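Local coordinates for protein aphrodisin (Mesocricetus auratus, PDB 1E5P) that acts as a secreted aphrodisiac pheromone of the lipocalin family, eliciting copulatory behaviour in male hamsters, and probably carries small odorant molecules, at residues 9-14 against 32-37. Sequence-based numbering, arbitrary orientation. Where two conformers were deposited one is given.
Sequences KWYTIV and YFRHID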
ATOM      1  N   LYS A   9       0.884  13.520  -4.165  1.00 23.13           N
ATOM      2  CA  LYS A   9       0.421  13.331  -2.786  1.00 22.88           C
ATOM      3  C   LYS A   9      -0.635  12.224  -2.777  1.00 21.21           C
ATOM      4  O   LYS A   9      -1.496  12.115  -3.651  1.00 21.29           O
ATOM      5  CB  LYS A   9      -0.200  14.624  -2.279  1.00 27.23           C
ATOM      6  CG  LYS A   9      -1.006  14.509  -0.999  1.00 33.13           C
ATOM      7  CD  LYS A   9      -1.637  15.864  -0.678  0.70 36.81           C
ATOM      8  CE  LYS A   9      -1.412  16.239   0.776  1.00 39.82           C
ATOM      9  NZ  LYS A   9      -1.957  17.604   1.059  0.50 40.24           N
ATOM     10  N   TRP A  10      -0.506  11.303  -1.813  1.00 19.25           N
ATOM     11  CA  TRP A  10      -1.444  10.192  -1.703  1.00 18.81           C
ATOM     12  C   TRP A  10      -1.607   9.814  -0.213  1.00 19.25           C
ATOM     13  O   TRP A  10      -0.684  10.047   0.565  1.00 19.24           O
ATOM     14  CB  TRP A  10      -0.916   8.921  -2.380  1.00 20.03           C
ATOM     15  CG  TRP A  10      -0.739   9.031  -3.856  1.00 21.75           C
ATOM     16  CD1 TRP A  10       0.429   9.312  -4.520  1.00 23.54           C
ATOM     17  CD2 TRP A  10      -1.760   8.910  -4.857  1.00 21.41           C
ATOM     18  NE1 TRP A  10       0.180   9.367  -5.879  1.00 23.79           N
ATOM     19  CE2 TRP A  10      -1.145   9.124  -6.105  1.00 22.76           C
ATOM     20  CE3 TRP A  10      -3.123   8.629  -4.797  1.00 21.03           C
ATOM     21  CZ2 TRP A  10      -1.866   9.060  -7.300  1.00 23.58           C
ATOM     22  CZ3 TRP A  10      -3.835   8.576  -5.988  1.00 21.92           C
ATOM     23  CH2 TRP A  10      -3.193   8.788  -7.209  1.00 23.60           C
ATOM     24  N   TYR A  11      -2.776   9.274   0.085  1.00 19.76           N
ATOM     25  CA  TYR A  11      -3.092   8.761   1.410  1.00 19.70           C
ATOM     26  C   TYR A  11      -3.513   7.294   1.286  1.00 20.03           C
ATOM     27  O   TYR A  11      -3.971   6.873   0.240  1.00 19.82           O
ATOM     28  CB  TYR A  11      -4.280   9.527   2.027  1.00 22.18           C
ATOM     29  CG  TYR A  11      -3.999  10.998   2.232  1.00 26.20           C
ATOM     30  CD1 TYR A  11      -3.251  11.422   3.317  1.00 29.28           C
ATOM     31  CD2 TYR A  11      -4.474  11.943   1.334  1.00 27.58           C
ATOM     32  CE1 TYR A  11      -2.976  12.764   3.520  1.00 31.42           C
ATOM     33  CE2 TYR A  11      -4.211  13.290   1.520  1.00 29.87           C
ATOM     34  CZ  TYR A  11      -3.470  13.689   2.612  1.00 31.86           C
ATOM     35  OH  TYR A  11      -3.197  15.019   2.821  0.50 32.51           O
ATOM     36  N   THR A  12      -3.317   6.505   2.348  1.00 19.24           N
ATOM     37  CA  THR A  12      -3.827   5.129   2.320  1.00 18.59           C
ATOM     38  C   THR A  12      -5.325   5.173   2.659  1.00 19.01           C
ATOM     39  O   THR A  12      -5.706   5.722   3.707  1.00 19.24           O
ATOM     40  CB  THR A  12      -3.137   4.238   3.359  1.00 17.33           C
ATOM     41  OG1 THR A  12      -1.733   4.272   3.151  1.00 18.62           O
ATOM     42  CG2 THR A  12      -3.595   2.779   3.196  1.00 17.01           C
ATOM     43  N   ILE A  13      -6.134   4.643   1.739  1.00 18.73           N
ATOM     44  CA  ILE A  13      -7.581   4.638   2.011  1.00 19.91           C
ATOM     45  C   ILE A  13      -7.964   3.289   2.623  1.00 19.97           C
ATOM     46  O   ILE A  13      -8.639   3.224   3.658  1.00 21.65           O
ATOM     47  CB  ILE A  13      -8.388   4.901   0.743  1.00 21.03           C
ATOM     48  CG1 ILE A  13      -7.873   6.126  -0.041  1.00 19.24           C
ATOM     49  CG2 ILE A  13      -9.869   5.062   1.099  1.00 22.13           C
ATOM     50  CD1 ILE A  13      -7.794   7.379   0.778  1.00 19.45           C
ATOM     51  N   VAL A  14      -7.569   2.205   1.971  1.00 19.80           N
ATOM     52  CA  VAL A  14      -7.909   0.858   2.471  1.00 20.22           C
ATOM     53  C   VAL A  14      -6.711  -0.061   2.270  1.00 19.74           C
ATOM     54  O   VAL A  14      -5.903   0.158   1.360  1.00 20.52           O
ATOM     55  CB  VAL A  14      -9.129   0.229   1.766  1.00 22.88           C
ATOM     56  CG1 VAL A  14     -10.403   1.030   1.838  0.50 21.41           C
ATOM     57  CG2 VAL A  14      -8.769  -0.162   0.344  0.50 22.77           C
ATOM     58  N   TYR A  32       0.545   4.488   6.314  1.00 16.28           N
ATOM     59  CA  TYR A  32      -0.228   5.641   5.901  1.00 16.38           C
ATOM     60  C   TYR A  32       0.581   6.458   4.880  1.00 16.10           C
ATOM     61  O   TYR A  32       1.510   7.177   5.246  1.00 15.76           O
ATOM     62  CB  TYR A  32      -0.574   6.483   7.129  1.00 16.67           C
ATOM     63  CG  TYR A  32      -1.255   5.697   8.255  1.00 15.89           C
ATOM     64  CD1 TYR A  32      -0.551   5.052   9.246  1.00 16.95           C
ATOM     65  CD2 TYR A  32      -2.642   5.604   8.235  1.00 16.43           C
ATOM     66  CE1 TYR A  32      -1.227   4.341  10.242  1.00 18.39           C
ATOM     67  CE2 TYR A  32      -3.327   4.914   9.227  1.00 18.11           C
ATOM     68  CZ  TYR A  32      -2.604   4.279  10.208  1.00 18.96           C
ATOM     69  OH  TYR A  32      -3.260   3.567  11.202  1.00 20.93           O
ATOM     70  N   PHE A  33       0.203   6.292   3.599  1.00 16.44           N
ATOM     71  CA  PHE A  33       0.924   7.051   2.574  1.00 16.73           C
ATOM     72  C   PHE A  33       0.896   8.559   2.823  1.00 16.77           C
ATOM     73  O   PHE A  33      -0.039   9.102   3.403  1.00 16.49           O
ATOM     74  CB  PHE A  33       0.253   6.865   1.194  1.00 18.16           C
ATOM     75  CG  PHE A  33       0.662   5.726   0.340  1.00 21.71           C
ATOM     76  CD1 PHE A  33       1.892   5.695  -0.303  1.00 23.96           C
ATOM     77  CD2 PHE A  33      -0.223   4.681   0.102  1.00 24.25           C
ATOM     78  CE1 PHE A  33       2.239   4.642  -1.122  1.00 24.19           C
ATOM     79  CE2 PHE A  33       0.119   3.618  -0.721  1.00 24.76           C
ATOM     80  CZ  PHE A  33       1.356   3.605  -1.317  1.00 24.67           C
ATOM     81  N   ARG A  34       1.940   9.227   2.306  1.00 16.82           N
ATOM     82  CA  ARG A  34       1.959  10.679   2.228  1.00 17.05           C
ATOM     83  C   ARG A  34       2.351  11.127   0.810  1.00 18.39           C
ATOM     84  O   ARG A  34       1.762  12.114   0.339  1.00 19.68           O
ATOM     85  CB  ARG A  34       2.926  11.326   3.229  1.00 18.09           C
ATOM     86  CG  ARG A  34       2.452  11.181   4.694  1.00 19.44           C
ATOM     87  CD  ARG A  34       1.268  12.091   4.946  1.00 20.84           C
ATOM     88  NE  ARG A  34       0.738  12.117   6.326  1.00 20.10           N
ATOM     89  CZ  ARG A  34      -0.212  11.266   6.718  1.00 20.38           C
ATOM     90  NH1 ARG A  34      -0.708  10.356   5.892  1.00 20.28           N
ATOM     91  NH2 ARG A  34      -0.704  11.353   7.957  1.00 21.85           N
ATOM     92  N   HIS A  35       3.254  10.422   0.131  1.00 16.83           N
ATOM     93  CA  HIS A  35       3.670  10.961  -1.190  1.00 18.19           C
ATOM     94  C   HIS A  35       4.434   9.902  -1.949  1.00 17.94           C
ATOM     95  O   HIS A  35       4.992   8.989  -1.332  1.00 17.96           O
ATOM     96  CB  HIS A  35       4.661  12.124  -0.911  1.00 21.32           C
ATOM     97  CG  HIS A  35       4.678  13.149  -2.016  1.00 25.02           C
ATOM     98  ND1 HIS A  35       3.808  14.218  -2.019  1.00 28.47           N
ATOM     99  CD2 HIS A  35       5.414  13.261  -3.133  1.00 27.45           C
ATOM    100  CE1 HIS A  35       4.017  14.964  -3.095  1.00 29.33           C
ATOM    101  NE2 HIS A  35       4.984  14.400  -3.799  1.00 29.51           N
ATOM    102  N   ILE A  36       4.424   9.999  -3.285  1.00 18.10           N
ATOM    103  CA  ILE A  36       5.214   9.121  -4.122  1.00 18.04           C
ATOM    104  C   ILE A  36       5.976  10.058  -5.095  1.00 18.55           C
ATOM    105  O   ILE A  36       5.338  10.953  -5.631  1.00 20.35           O
ATOM    106  CB  ILE A  36       4.353   8.157  -4.950  1.00 18.70           C
ATOM    107  CG1 ILE A  36       3.632   7.173  -4.008  1.00 19.23           C
ATOM    108  CG2 ILE A  36       5.211   7.395  -5.957  1.00 19.52           C
ATOM    109  CD1 ILE A  36       2.676   6.240  -4.738  1.00 22.36           C
ATOM    110  N   ASP A  37       7.275   9.858  -5.174  1.00 18.98           N
ATOM    111  CA  ASP A  37       8.084  10.661  -6.134  1.00 20.12           C
ATOM    112  C   ASP A  37       8.687   9.655  -7.103  1.00 21.04           C
ATOM    113  O   ASP A  37       9.239   8.646  -6.656  1.00 22.11           O
ATOM    114  CB  ASP A  37       9.153  11.468  -5.401  1.00 25.12           C
ATOM    115  CG  ASP A  37       8.497  12.553  -4.562  1.00 28.55           C
ATOM    116  OD1 ASP A  37       8.085  13.580  -5.134  1.00 30.38           O
ATOM    117  OD2 ASP A  37       8.367  12.352  -3.346  1.00 33.55           O
TER
HETATM  118  O   HOH W   1      -2.187   7.925   4.517  1.00 27.19           O
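With OG1 of Thr12 set beside its own backbone N (chi1 -56°), the hydroxyl reaches across to the backbone of Phe33, while the bend of Arg34 at chi2 (-72°) carries its guanidinium to the ring of Tyr11. Thr12 OG1 takes a nearly straight hydrogen bond from Phe33 N at 2.8 Å and is also bonded to Phe31 O. A water sits between the strands, accepting from Thr12 N and donating to Phe33 O. That same Phe33 O accepts a hydrogen bond from Arg34 NH1, its neighbour in the strand, at 2.9 Å, which holds NH1 in place at the edge of the Tyr11 ring; CE1 of Tyr11 lies over one guanidinium face, the planes 62° apart. Asp147 forms a salt bridge with Arg34 NH2. Further along, Trp10 N gives a hydrogen bond to Arg34 O at 3.2 Å, and Ile36 CD1 packs on Trp10 CD1 at 3.8 Å. A valine at Thr12 would probably leave Phe33 N without its hydroxyl acceptor and weaken the tie between the strands. Antiparallel pairing of strands 8-17 and 32-39 is part of the lipocalin beta-barrel, and Trp10 is the tryptophan of the family's G-X-W signature at the start of the first strand.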